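Local coordinates for probable glutamine-binding lipoprotein GlnH (GLNBP) (Mycobacterium tuberculosis, PDB 6H20), which binds aspartate, glutamate and asparagine as a family 3 solute-binding lipoprotein, and probably relays amino acid availability to protein kinase G to control glutamate metabolism, at residues 80-85 / 117-122. Numbering follows the deposited sequence.
Sequences DIAGEV and IVVKTM. With ASN (asparagine), chain B.
Val119 splits its two methyls between neighbouring residues of helix 77-90: CG2 lies 3.8 Å from Ala82 CB, while CG1 meets Ile81 CG2 at 4.0 Å. With CG1 anti to the backbone N (chi1 -168°), the isopropyl fork faces the helix, and the Ile81 and Val119 side chains cross at roughly a right angle. Ile81 uses only its branch methyl and CB here; its CG1-CD1 arm turns away. One helical turn further on, Val85 CG2 sits 4.4 Å from Ile117 CD1. That same delta methyl, at the end of an extended arm (chi2 178°), comes as close to Ala82 CB. The contact is wholly apolar and buried, with Leu53 and Val55 of strand 53-57 and Ile257 of helix 244-259 packed around it.

Beyond Val119 the chain turns into the ligand pocket. Thr121 holds the bound asparagine at two points: its carbonyl O accepts a hydrogen bond from the ligand N at 2.7 Å, and its OG1 donates one to the ligand OD1 at 2.8 Å. Asp78, early in the same helix, accepts from Thr121 N, and Arg106 binds both Lys120 O and the ligand. A helix packed on a parallel strand pair, with the ligand-binding loop leaving the C-terminal end of the strand, is characteristic of a periplasmic-binding-protein lobe of solute-binding family 3.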
loop_
_atom_site.group_PDB
_atom_site.type_symbol
_atom_site.label_atom_id
_atom_site.label_comp_id
_atom_site.label_asym_id
_atom_site.label_seq_id
_atom_site.Cartn_x
_atom_site.Cartn_y
_atom_site.Cartn_z
ATOM N N ASP A 80 -2.178 -10.156 6.651
ATOM C CA ASP A 80 -1.318 -11.273 7.027
ATOM C C ASP A 80 0.075 -10.799 7.414
ATOM O O ASP A 80 0.663 -11.338 8.359
ATOM C CB ASP A 80 -1.290 -12.312 5.904
ATOM C CG ASP A 80 -2.578 -13.119 5.827
ATOM O OD1 ASP A 80 -3.387 -13.083 6.783
ATOM O OD2 ASP A 80 -2.781 -13.791 4.793
ATOM N N ILE A 81 0.609 -9.791 6.710
ATOM C CA ILE A 81 1.893 -9.196 7.103
ATOM C C ILE A 81 1.803 -8.660 8.526
ATOM O O ILE A 81 2.663 -8.937 9.376
ATOM C CB ILE A 81 2.317 -8.096 6.109
ATOM C CG1 ILE A 81 2.686 -8.693 4.749
ATOM C CG2 ILE A 81 3.478 -7.292 6.699
ATOM C CD1 ILE A 81 3.982 -9.518 4.744
ATOM N N ALA A 82 0.731 -7.910 8.818
ATOM C CA ALA A 82 0.541 -7.375 10.166
ATOM C C ALA A 82 0.433 -8.495 11.184
ATOM O O ALA A 82 0.962 -8.385 12.297
ATOM C CB ALA A 82 -0.709 -6.480 10.222
ATOM N N GLY A 83 -0.229 -9.593 10.814
ATOM C CA GLY A 83 -0.365 -10.708 11.733
ATOM C C GLY A 83 0.958 -11.362 12.075
ATOM O O GLY A 83 1.106 -11.921 13.163
ATOM N N GLU A 84 1.927 -11.315 11.152
ATOM C CA GLU A 84 3.246 -11.865 11.459
ATOM C C GLU A 84 3.987 -11.009 12.482
ATOM O O GLU A 84 4.710 -11.544 13.336
ATOM C CB GLU A 84 4.060 -12.040 10.179
ATOM C CG GLU A 84 3.496 -13.097 9.236
ATOM C CD GLU A 84 3.350 -14.456 9.884
ATOM O OE1 GLU A 84 4.254 -14.841 10.667
ATOM O OE2 GLU A 84 2.333 -15.138 9.625
ATOM N N VAL A 85 3.814 -9.682 12.423
ATOM C CA VAL A 85 4.330 -8.823 13.487
ATOM C C VAL A 85 3.695 -9.199 14.817
ATOM O O VAL A 85 4.381 -9.366 15.830
ATOM C CB VAL A 85 4.101 -7.341 13.147
ATOM C CG1 VAL A 85 4.613 -6.445 14.283
ATOM C CG2 VAL A 85 4.779 -7.001 11.832
ATOM N N ILE A 117 1.152 0.460 13.962
ATOM C CA ILE A 117 1.718 0.347 12.626
ATOM C C ILE A 117 0.612 0.561 11.605
ATOM O O ILE A 117 -0.573 0.354 11.890
ATOM C CB ILE A 117 2.410 -1.014 12.367
ATOM C CG1 ILE A 117 1.406 -2.171 12.431
ATOM C CG2 ILE A 117 3.559 -1.229 13.363
ATOM C CD1 ILE A 117 2.023 -3.542 12.133
ATOM N N VAL A 118 1.006 1.010 10.418
ATOM C CA VAL A 118 0.136 1.021 9.241
ATOM C C VAL A 118 0.678 -0.036 8.293
ATOM O O VAL A 118 1.862 -0.011 7.939
ATOM C CB VAL A 118 0.121 2.398 8.560
ATOM C CG1 VAL A 118 -0.542 2.318 7.180
ATOM C CG2 VAL A 118 -0.607 3.427 9.429
ATOM N N VAL A 119 -0.164 -0.985 7.911
ATOM C CA VAL A 119 0.161 -1.949 6.860
ATOM C C VAL A 119 -0.953 -1.781 5.840
ATOM O O VAL A 119 -2.026 -2.391 5.951
ATOM C CB VAL A 119 0.264 -3.393 7.360
ATOM C CG1 VAL A 119 0.900 -4.278 6.281
ATOM C CG2 VAL A 119 1.099 -3.476 8.651
ATOM N N LYS A 120 -0.735 -0.874 4.890
ATOM C CA LYS A 120 -1.771 -0.507 3.929
ATOM C C LYS A 120 -1.092 0.013 2.678
ATOM O O LYS A 120 -1.064 1.227 2.431
ATOM C CB LYS A 120 -2.719 0.545 4.521
ATOM C CG LYS A 120 -3.981 0.715 3.665
ATOM C CD LYS A 120 -4.630 2.070 3.887
ATOM C CE LYS A 120 -5.887 2.267 3.037
ATOM N NZ LYS A 120 -5.794 1.740 1.645
ATOM N N THR A 121 -0.523 -0.916 1.911
ATOM C CA THR A 121 0.158 -0.651 0.641
ATOM C C THR A 121 0.959 0.657 0.657
ATOM O O THR A 121 0.892 1.458 -0.272
ATOM C CB THR A 121 -0.828 -0.697 -0.548
ATOM O OG1 THR A 121 -1.846 0.317 -0.418
ATOM C CG2 THR A 121 -1.504 -2.068 -0.638
ATOM N N MET A 122 1.729 0.890 1.717
ATOM C CA MET A 122 2.222 2.243 1.962
ATOM C C MET A 122 3.593 2.415 1.325
ATOM O O MET A 122 4.604 1.952 1.866
ATOM C CB MET A 122 2.255 2.569 3.452
ATOM C CG MET A 122 2.394 4.055 3.708
ATOM S SD MET A 122 2.205 4.397 5.451
ATOM C CE MET A 122 2.383 6.173 5.428
HETATM N N ASN B . 1.038 2.612 -2.743
HETATM C CA ASN B . 0.420 3.886 -3.106
HETATM C C ASN B . 0.633 4.888 -1.986
HETATM O O ASN B . 0.001 5.960 -1.972
HETATM C CB ASN B . -1.072 3.705 -3.395
HETATM C CG ASN B . -1.866 3.346 -2.164
HETATM O OD1 ASN B . -1.330 2.921 -1.146
HETATM N ND2 ASN B . -3.161 3.552 -2.243
HETATM O OXT ASN B . 1.453 4.608 -1.085
#